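Local coordinates for ankyrin repeat and SOCS BOX protein 11 (Homo sapiens, PDB 4UUC), which recognises substrates such as BIK, DIRAS2 and RPN1 for a cullin-5 E3 ubiquitin ligase, here seen as its ankyrin repeat domain alone, at residues L102-H107 / H130-L135; P138-C143 / W166-L171; K153-G158 / H184-Y189. All blocks are in the same frame, centred on the assembly; numbering follows the deposited sequence.

Interaction 1 (L102-H107 / H130-L135); sequences LASPIH and HEVPQL
Ser-104 and His-107, at the start of helix 105-111, meet the loop made by His-130, Val-132 and Leu-135. The helix lies in ANK 4, and the loop runs from the end of ANK 4 into ANK 5. Ser-104 holds the N-cap position. Its CB lies 3.9 Å from Val-132 CG2. Its OG, turned anti to the backbone N (chi1 175°), shares a short hydrogen bond of 2.6 Å with His-107 ND1. A water joins the same OG to His-130 ND1 and sits at the edge of that ring, in its plane. Ile-106 packs on helix 115-123, against Met-118 and Leu-121.

His-107 carries most of the contact. Its NE2 gives a weak, bent hydrogen bond of 2.9 Å to the backbone O of His-130, which lies at the ring edge. A second weak bond runs from NE2 to Gly-136 O. With ND1 held by Ser-104, both ring nitrogens have partners, which is likely to fix the ring's rotation. Val-132 CG2 covers one face, 3.7 Å from the ring centroid, as a CH-pi contact. The His-107 edge points toward the face of His-130 in an offset edge-to-face pair, planes 77° apart. Leu-135 CD1 reaches His-107 CB at 4.3 Å. This histidine, in the first turn of the helix and bonded to backbone carbonyls of the following loop, is typical of the TPLH-type motif of ankyrin repeats, present here as SPIH.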
loop_
_atom_site.group_PDB
_atom_site.type_symbol
_atom_site.label_atom_id
_atom_site.label_comp_id
_atom_site.label_asym_id
_atom_site.label_seq_id
_atom_site.Cartn_x
_atom_site.Cartn_y
_atom_site.Cartn_z
ATOM N N LEU A 102 -4.073 -4.848 -12.228
ATOM C CA LEU A 102 -4.416 -5.368 -10.905
ATOM C C LEU A 102 -4.053 -4.354 -9.826
ATOM O O LEU A 102 -3.085 -3.608 -9.969
ATOM C CB LEU A 102 -3.699 -6.694 -10.648
ATOM C CG LEU A 102 -4.018 -7.808 -11.649
ATOM C CD1 LEU A 102 -3.296 -9.088 -11.259
ATOM C CD2 LEU A 102 -5.514 -8.050 -11.748
ATOM N N ALA A 103 -4.836 -4.326 -8.750
ATOM C CA ALA A 103 -4.613 -3.372 -7.668
ATOM C C ALA A 103 -3.293 -3.674 -6.960
ATOM O O ALA A 103 -2.994 -4.827 -6.666
ATOM C CB ALA A 103 -5.771 -3.406 -6.694
ATOM N N SER A 104 -2.503 -2.632 -6.703
ATOM C CA SER A 104 -1.161 -2.785 -6.143
ATOM C C SER A 104 -1.188 -2.906 -4.621
ATOM O O SER A 104 -1.654 -1.995 -3.946
ATOM C CB SER A 104 -0.280 -1.595 -6.535
ATOM O OG SER A 104 0.989 -1.678 -5.914
ATOM N N PRO A 105 -0.678 -4.026 -4.079
ATOM C CA PRO A 105 -0.681 -4.183 -2.620
ATOM C C PRO A 105 0.164 -3.153 -1.874
ATOM O O PRO A 105 -0.312 -2.612 -0.871
ATOM C CB PRO A 105 -0.111 -5.592 -2.420
ATOM C CG PRO A 105 -0.441 -6.312 -3.685
ATOM C CD PRO A 105 -0.301 -5.280 -4.760
ATOM N N ILE A 106 1.384 -2.881 -2.330
ATOM C CA ILE A 106 2.265 -2.005 -1.560
ATOM C C ILE A 106 1.722 -0.571 -1.500
ATOM O O ILE A 106 1.844 0.090 -0.469
ATOM C CB ILE A 106 3.716 -1.999 -2.113
ATOM C CG1 ILE A 106 4.664 -1.382 -1.078
ATOM C CG2 ILE A 106 3.806 -1.277 -3.459
ATOM C CD1 ILE A 106 6.131 -1.427 -1.468
ATOM N N HIS A 107 1.095 -0.098 -2.576
ATOM C CA HIS A 107 0.575 1.268 -2.589
ATOM C C HIS A 107 -0.595 1.437 -1.623
ATOM O O HIS A 107 -0.730 2.481 -0.984
ATOM C CB HIS A 107 0.164 1.672 -4.006
ATOM C CG HIS A 107 1.323 1.810 -4.942
ATOM N ND1 HIS A 107 1.953 0.722 -5.508
ATOM C CD2 HIS A 107 1.990 2.903 -5.384
ATOM C CE1 HIS A 107 2.949 1.140 -6.268
ATOM N NE2 HIS A 107 2.991 2.459 -6.213
ATOM N N HIS A 130 8.304 1.519 -7.674
ATOM C CA HIS A 130 7.234 1.122 -8.584
ATOM C C HIS A 130 6.201 2.233 -8.752
ATOM O O HIS A 130 5.414 2.489 -7.842
ATOM C CB HIS A 130 6.541 -0.147 -8.082
ATOM C CG HIS A 130 5.469 -0.650 -8.998
ATOM N ND1 HIS A 130 4.448 -1.473 -8.571
ATOM C CD2 HIS A 130 5.260 -0.448 -10.322
ATOM C CE1 HIS A 130 3.657 -1.757 -9.591
ATOM N NE2 HIS A 130 4.127 -1.147 -10.665
ATOM N N GLU A 131 6.196 2.884 -9.914
ATOM C CA GLU A 131 5.219 3.939 -10.172
ATOM C C GLU A 131 3.976 3.383 -10.850
ATOM O O GLU A 131 3.995 3.086 -12.041
ATOM C CB GLU A 131 5.805 5.060 -11.036
ATOM C CG GLU A 131 4.798 6.201 -11.271
ATOM C CD GLU A 131 5.350 7.363 -12.083
ATOM O OE1 GLU A 131 6.563 7.381 -12.377
ATOM O OE2 GLU A 131 4.557 8.266 -12.425
ATOM N N VAL A 132 2.896 3.254 -10.088
ATOM C CA VAL A 132 1.600 2.909 -10.658
ATOM C C VAL A 132 1.039 4.157 -11.335
ATOM O O VAL A 132 0.994 5.224 -10.722
ATOM C CB VAL A 132 0.623 2.384 -9.584
ATOM C CG1 VAL A 132 -0.792 2.268 -10.142
ATOM C CG2 VAL A 132 1.099 1.041 -9.071
ATOM N N PRO A 133 0.632 4.042 -12.610
ATOM C CA PRO A 133 0.119 5.228 -13.306
ATOM C C PRO A 133 -0.966 5.957 -12.520
ATOM O O PRO A 133 -1.902 5.329 -12.027
ATOM C CB PRO A 133 -0.440 4.652 -14.612
ATOM C CG PRO A 133 0.393 3.443 -14.862
ATOM C CD PRO A 133 0.670 2.863 -13.498
ATOM N N GLN A 134 -0.788 7.268 -12.378
ATOM C CA GLN A 134 -1.728 8.163 -11.696
ATOM C C GLN A 134 -1.764 8.014 -10.164
ATOM O O GLN A 134 -2.325 8.871 -9.481
ATOM C CB GLN A 134 -3.136 7.982 -12.273
ATOM C CG GLN A 134 -3.184 8.136 -13.789
ATOM C CD GLN A 134 -2.580 9.453 -14.250
ATOM O OE1 GLN A 134 -2.929 10.517 -13.741
ATOM N NE2 GLN A 134 -1.653 9.384 -15.199
ATOM N N LEU A 135 -1.159 6.956 -9.626
ATOM C CA LEU A 135 -1.027 6.793 -8.175
ATOM C C LEU A 135 0.333 7.267 -7.688
ATOM O O LEU A 135 0.461 7.838 -6.603
ATOM C CB LEU A 135 -1.211 5.331 -7.766
ATOM C CG LEU A 135 -2.575 4.870 -7.257
ATOM C CD1 LEU A 135 -2.490 3.400 -6.862
ATOM C CD2 LEU A 135 -3.064 5.707 -6.085
HETATM O O HOH W 1 3.200 -3.095 -6.564
#

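Interaction 2 (P138-C143 / W166-L171); sequences PLYVAC and WLDTPL
This is a buried contact between successive ankyrin repeats, with one polar bond beside an apolar patch. It joins helix 138-144, the first helix of ANK 5, to the start of helix 170-175 in ANK 6. The backbones come close: the CA atoms of Tyr-140 and Pro-170 are 4.5 Å apart.

Pro-170 fits against Leu-139 and Cys-143. Its CG touches Leu-139 CD2 at 3.8 Å, and the two side chains cross at about a right angle. Its CB meets Cys-143 SG, also at 3.8 Å. Val-151 and Leu-186 pack on this same patch from helices 148-156 and 180-188.

Tyr-140 reaches along the other repeat's incoming loop. With CG anti to the backbone N (chi1 -175°), the ring extends past Pro-170 N and Thr-169 O, both at its edge. Tyr-140 CE1 lies 3.6 Å from Thr-169 O. The Tyr-140 hydroxyl OH then donates a hydrogen bond of 2.6 Å to Asp-168 OD2, which accepts it through its anti lone pair. Ring and carboxylate planes are 68° apart. A phenylalanine here would probably leave Asp-168 OD2 without its hydroxyl donor, and the ring tip without its polar tie to the loop of ANK 6.

Asp-168 has further partners: Arg-176 forms a salt bridge to OD2, and Asn-197 ND2 makes a hydrogen bond to OD1. The buried carboxylate is therefore gripped through both oxygens. The arginine and the tyrosine hydroxyl would be expected to favour its charged form.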
loop_
_atom_site.group_PDB
_atom_site.type_symbol
_atom_site.label_atom_id
_atom_site.label_comp_id
_atom_site.label_asym_id
_atom_site.label_seq_id
_atom_site.Cartn_x
_atom_site.Cartn_y
_atom_site.Cartn_z
ATOM N N PRO A 138 5.597 4.385 -4.204
ATOM C CA PRO A 138 5.280 4.236 -2.783
ATOM C C PRO A 138 5.645 5.477 -1.963
ATOM O O PRO A 138 4.889 5.862 -1.071
ATOM C CB PRO A 138 6.119 3.023 -2.367
ATOM C CG PRO A 138 6.250 2.221 -3.625
ATOM C CD PRO A 138 6.366 3.236 -4.719
ATOM N N LEU A 139 6.777 6.103 -2.265
ATOM C CA LEU A 139 7.177 7.304 -1.539
ATOM C C LEU A 139 6.169 8.430 -1.762
ATOM O O LEU A 139 5.826 9.160 -0.833
ATOM C CB LEU A 139 8.576 7.757 -1.964
ATOM C CG LEU A 139 9.092 9.024 -1.280
ATOM C CD1 LEU A 139 9.180 8.846 0.232
ATOM C CD2 LEU A 139 10.449 9.403 -1.862
ATOM N N TYR A 140 5.699 8.567 -2.995
ATOM C CA TYR A 140 4.717 9.591 -3.331
ATOM C C TYR A 140 3.414 9.399 -2.550
ATOM O O TYR A 140 2.836 10.361 -2.041
ATOM C CB TYR A 140 4.440 9.571 -4.833
ATOM C CG TYR A 140 3.520 10.664 -5.306
ATOM C CD1 TYR A 140 4.008 11.924 -5.619
ATOM C CD2 TYR A 140 2.161 10.432 -5.455
ATOM C CE1 TYR A 140 3.164 12.927 -6.060
ATOM C CE2 TYR A 140 1.313 11.422 -5.891
ATOM C CZ TYR A 140 1.812 12.666 -6.192
ATOM O OH TYR A 140 0.948 13.644 -6.622
ATOM N N VAL A 141 2.955 8.154 -2.467
ATOM C CA VAL A 141 1.759 7.826 -1.703
ATOM C C VAL A 141 1.977 8.149 -0.225
ATOM O O VAL A 141 1.113 8.748 0.413
ATOM C CB VAL A 141 1.378 6.337 -1.873
ATOM C CG1 VAL A 141 0.212 5.959 -0.960
ATOM C CG2 VAL A 141 1.031 6.045 -3.332
ATOM N N ALA A 142 3.129 7.747 0.306
ATOM C CA ALA A 142 3.470 8.015 1.702
ATOM C C ALA A 142 3.396 9.510 2.015
ATOM O O ALA A 142 2.895 9.910 3.069
ATOM C CB ALA A 142 4.865 7.474 2.020
ATOM N N CYS A 143 3.919 10.329 1.109
ATOM C CA CYS A 143 3.914 11.776 1.292
ATOM C C CYS A 143 2.513 12.367 1.155
ATOM O O CYS A 143 2.149 13.291 1.878
ATOM C CB CYS A 143 4.869 12.437 0.299
ATOM S SG CYS A 143 6.616 12.058 0.612
ATOM N N TRP A 166 4.564 11.038 -12.266
ATOM C CA TRP A 166 5.157 11.723 -13.415
ATOM C C TRP A 166 5.931 12.965 -12.939
ATOM O O TRP A 166 6.983 12.814 -12.322
ATOM C CB TRP A 166 4.104 12.075 -14.477
ATOM C CG TRP A 166 4.754 12.520 -15.777
ATOM C CD1 TRP A 166 5.789 11.906 -16.422
ATOM C CD2 TRP A 166 4.430 13.680 -16.560
ATOM N NE1 TRP A 166 6.128 12.605 -17.553
ATOM C CE2 TRP A 166 5.309 13.696 -17.663
ATOM C CE3 TRP A 166 3.482 14.701 -16.436
ATOM C CZ2 TRP A 166 5.270 14.693 -18.634
ATOM C CZ3 TRP A 166 3.445 15.691 -17.403
ATOM C CH2 TRP A 166 4.336 15.681 -18.485
ATOM N N LEU A 167 5.436 14.174 -13.206
ATOM C CA LEU A 167 6.185 15.388 -12.854
ATOM C C LEU A 167 5.910 15.894 -11.433
ATOM O O LEU A 167 6.584 16.812 -10.957
ATOM C CB LEU A 167 5.880 16.510 -13.846
ATOM C CG LEU A 167 6.511 16.415 -15.241
ATOM C CD1 LEU A 167 6.160 17.660 -16.036
ATOM C CD2 LEU A 167 8.018 16.220 -15.195
ATOM N N ASP A 168 4.919 15.312 -10.765
ATOM C CA ASP A 168 4.618 15.665 -9.380
ATOM C C ASP A 168 5.527 14.840 -8.465
ATOM O O ASP A 168 5.348 13.630 -8.321
ATOM C CB ASP A 168 3.139 15.414 -9.068
ATOM C CG ASP A 168 2.562 16.417 -8.076
ATOM O OD1 ASP A 168 2.729 17.637 -8.278
ATOM O OD2 ASP A 168 1.922 15.982 -7.100
ATOM N N THR A 169 6.527 15.487 -7.877
ATOM C CA THR A 169 7.471 14.794 -7.013
ATOM C C THR A 169 6.834 14.549 -5.642
ATOM O O THR A 169 5.822 15.164 -5.311
ATOM C CB THR A 169 8.785 15.593 -6.831
ATOM O OG1 THR A 169 8.555 16.722 -5.980
ATOM C CG2 THR A 169 9.333 16.070 -8.176
ATOM N N PRO A 170 7.418 13.639 -4.846
ATOM C CA PRO A 170 6.963 13.446 -3.465
ATOM C C PRO A 170 6.942 14.745 -2.667
ATOM O O PRO A 170 6.076 14.918 -1.808
ATOM C CB PRO A 170 7.988 12.461 -2.902
ATOM C CG PRO A 170 8.418 11.675 -4.085
ATOM C CD PRO A 170 8.460 12.665 -5.215
ATOM N N LEU A 171 7.874 15.651 -2.952
ATOM C CA LEU A 171 7.913 16.932 -2.257
ATOM C C LEU A 171 6.705 17.793 -2.636
ATOM O O LEU A 171 6.150 18.488 -1.788
ATOM C CB LEU A 171 9.213 17.680 -2.565
ATOM C CG LEU A 171 9.449 18.961 -1.759
ATOM C CD1 LEU A 171 9.750 18.648 -0.292
ATOM C CD2 LEU A 171 10.568 19.781 -2.372
#

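Interaction 3 (K153-G158 / H184-Y189); sequences KLLELG and HLLTDY
The second helices of two neighbouring ankyrin repeats pack here near their C-terminal ends. Helix 148-156 belongs to ANK 5 and helix 180-188 to ANK 6. Such side-by-side packing of equivalent helices builds the ankyrin stack. No direct hydrogen bond crosses between the segments.

Leu-155 is the main apolar residue. Its CB stands over the centre of the Tyr-189 ring, 3.6 Å from the centroid and 3° off the ring normal. This is a CH-pi contact almost straight over the face. The CG of Leu-155 lies anti to its own carbonyl carbon (chi1 -70°), which carries the two methyl groups across toward the other helix. CD1 comes within 3.7 Å of Tyr-189 CD1 and also touches Leu-185 CB, at 4.1 Å. The end of Leu-186 approaches the same methyl, through CD2. CD2 of Leu-155 rests near Tyr-189 CB. Leu-139 of helix 138-144 touches both Leu-155 and Leu-186, so this apolar patch continues into the layer of first helices.

Both helices end at this contact. Helix 148-156 ends in a Schellman motif at Gly-158. Tyr-189 follows directly on helix 180-188. From there its ring lies across the last turn of the neighbouring helix, with CE2 placed 3.5 Å from Leu-155 O.

The solvent side of the contact is polar. Glu-156 runs extended beyond CG, and its OE2 forms a salt bridge with Lys-152. The carboxylate and the Tyr-189 ring are tilted 52° apart. Glu-156 CG lies 3.3 Å from Tyr-189 OH, and one water bridges the hydroxyl to Glu-156 OE2, donating to that oxygen.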
loop_
_atom_site.group_PDB
_atom_site.type_symbol
_atom_site.label_atom_id
_atom_site.label_comp_id
_atom_site.label_asym_id
_atom_site.label_seq_id
_atom_site.Cartn_x
_atom_site.Cartn_y
_atom_site.Cartn_z
ATOM N N LYS A 153 11.395 5.223 6.324
ATOM C CA LYS A 153 11.866 3.885 5.975
ATOM C C LYS A 153 12.168 3.750 4.483
ATOM O O LYS A 153 13.188 3.179 4.103
ATOM C CB LYS A 153 10.833 2.837 6.397
ATOM C CG LYS A 153 11.330 1.401 6.304
ATOM C CD LYS A 153 12.356 1.094 7.389
ATOM C CE LYS A 153 13.115 -0.186 7.096
ATOM N NZ LYS A 153 14.094 -0.507 8.173
ATOM N N LEU A 154 11.278 4.266 3.639
ATOM C CA LEU A 154 11.472 4.206 2.192
ATOM C C LEU A 154 12.748 4.933 1.760
ATOM O O LEU A 154 13.505 4.429 0.933
ATOM C CB LEU A 154 10.259 4.797 1.469
ATOM C CG LEU A 154 9.023 3.894 1.447
ATOM C CD1 LEU A 154 7.776 4.686 1.069
ATOM C CD2 LEU A 154 9.222 2.731 0.478
ATOM N N LEU A 155 12.982 6.111 2.325
ATOM C CA LEU A 155 14.183 6.882 2.015
ATOM C C LEU A 155 15.437 6.130 2.459
ATOM O O LEU A 155 16.426 6.068 1.730
ATOM C CB LEU A 155 14.119 8.258 2.682
ATOM C CG LEU A 155 13.079 9.222 2.103
ATOM C CD1 LEU A 155 12.879 10.422 3.018
ATOM C CD2 LEU A 155 13.477 9.674 0.701
ATOM N N GLU A 156 15.386 5.557 3.657
ATOM C CA GLU A 156 16.507 4.790 4.193
ATOM C C GLU A 156 16.824 3.562 3.343
ATOM O O GLU A 156 17.981 3.158 3.239
ATOM C CB GLU A 156 16.212 4.359 5.629
ATOM C CG GLU A 156 16.240 5.501 6.619
ATOM C CD GLU A 156 15.744 5.105 7.992
ATOM O OE1 GLU A 156 15.251 3.968 8.156
ATOM O OE2 GLU A 156 15.850 5.940 8.914
ATOM N N LEU A 157 15.797 2.978 2.733
ATOM C CA LEU A 157 15.972 1.800 1.889
ATOM C C LEU A 157 16.401 2.164 0.465
ATOM O O LEU A 157 16.645 1.282 -0.358
ATOM C CB LEU A 157 14.674 0.983 1.852
ATOM C CG LEU A 157 14.306 0.255 3.147
ATOM C CD1 LEU A 157 12.906 -0.345 3.046
ATOM C CD2 LEU A 157 15.323 -0.830 3.473
ATOM N N GLY A 158 16.478 3.460 0.176
ATOM C CA GLY A 158 17.030 3.937 -1.081
ATOM C C GLY A 158 16.016 4.344 -2.136
ATOM O O GLY A 158 16.341 4.400 -3.323
ATOM N N HIS A 184 11.195 18.003 5.823
ATOM C CA HIS A 184 12.614 17.990 6.189
ATOM C C HIS A 184 13.280 16.657 5.840
ATOM O O HIS A 184 14.445 16.630 5.438
ATOM C CB HIS A 184 12.790 18.303 7.677
ATOM C CG HIS A 184 12.483 19.726 8.026
ATOM N ND1 HIS A 184 13.069 20.792 7.375
ATOM C CD2 HIS A 184 11.650 20.261 8.950
ATOM C CE1 HIS A 184 12.610 21.921 7.885
ATOM N NE2 HIS A 184 11.749 21.627 8.842
ATOM N N LEU A 185 12.543 15.558 5.974
ATOM C CA LEU A 185 13.068 14.245 5.604
ATOM C C LEU A 185 13.395 14.182 4.115
ATOM O O LEU A 185 14.469 13.721 3.737
ATOM C CB LEU A 185 12.073 13.138 5.962
ATOM C CG LEU A 185 12.089 12.630 7.408
ATOM C CD1 LEU A 185 10.855 11.786 7.685
ATOM C CD2 LEU A 185 13.342 11.829 7.686
ATOM N N LEU A 186 12.463 14.621 3.271
ATOM C CA LEU A 186 12.700 14.658 1.831
ATOM C C LEU A 186 13.895 15.545 1.486
ATOM O O LEU A 186 14.760 15.166 0.692
ATOM C CB LEU A 186 11.461 15.161 1.086
ATOM C CG LEU A 186 10.258 14.221 1.019
ATOM C CD1 LEU A 186 9.098 14.930 0.331
ATOM C CD2 LEU A 186 10.600 12.932 0.293
ATOM N N THR A 187 13.926 16.735 2.072
ATOM C CA THR A 187 15.012 17.671 1.828
ATOM C C THR A 187 16.349 17.081 2.283
ATOM O O THR A 187 17.353 17.187 1.572
ATOM C CB THR A 187 14.766 19.005 2.547
ATOM O OG1 THR A 187 13.526 19.565 2.102
ATOM C CG2 THR A 187 15.895 19.987 2.259
ATOM N N ASP A 188 16.355 16.452 3.457
ATOM C CA ASP A 188 17.571 15.828 3.984
ATOM C C ASP A 188 18.113 14.752 3.043
ATOM O O ASP A 188 19.320 14.503 3.009
ATOM C CB ASP A 188 17.323 15.198 5.358
ATOM C CG ASP A 188 17.138 16.224 6.464
ATOM O OD1 ASP A 188 17.494 17.407 6.275
ATOM O OD2 ASP A 188 16.640 15.831 7.538
ATOM N N TYR A 189 17.215 14.111 2.295
ATOM C CA TYR A 189 17.589 13.043 1.375
ATOM C C TYR A 189 17.722 13.534 -0.069
ATOM O O TYR A 189 17.734 12.738 -1.009
ATOM C CB TYR A 189 16.575 11.899 1.458
ATOM C CG TYR A 189 16.909 10.894 2.530
ATOM C CD1 TYR A 189 16.476 11.068 3.835
ATOM C CD2 TYR A 189 17.674 9.772 2.239
ATOM C CE1 TYR A 189 16.785 10.153 4.820
ATOM C CE2 TYR A 189 17.990 8.851 3.218
ATOM C CZ TYR A 189 17.544 9.045 4.503
ATOM O OH TYR A 189 17.858 8.128 5.475
HETATM O O HOH W 2 16.861 8.289 7.864
#

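Overall arrangement
Interaction 1 lies where ANK 4 meets ANK 5; interactions 2 and 3 share the next junction, ANK 5 to ANK 6. Both segments of interaction 1 come before those of interaction 2. The segments of interactions 2 and 3 interleave in sequence. Interaction 2 uses the first helices, 138-144 and 170-175; interaction 3 uses the second helices, 148-156 and 180-188. Centres are about 12 Å apart for 1 and 2 and for 2 and 3, and about 20 Å for 1 and 3. Interaction 2 touches both others, through Glu-131 to Trp-166 N and through Leu-186 on Leu-171. Interactions 1 and 3 do not touch. Loops and both helix layers thus join neighbouring repeats into one continuous domain.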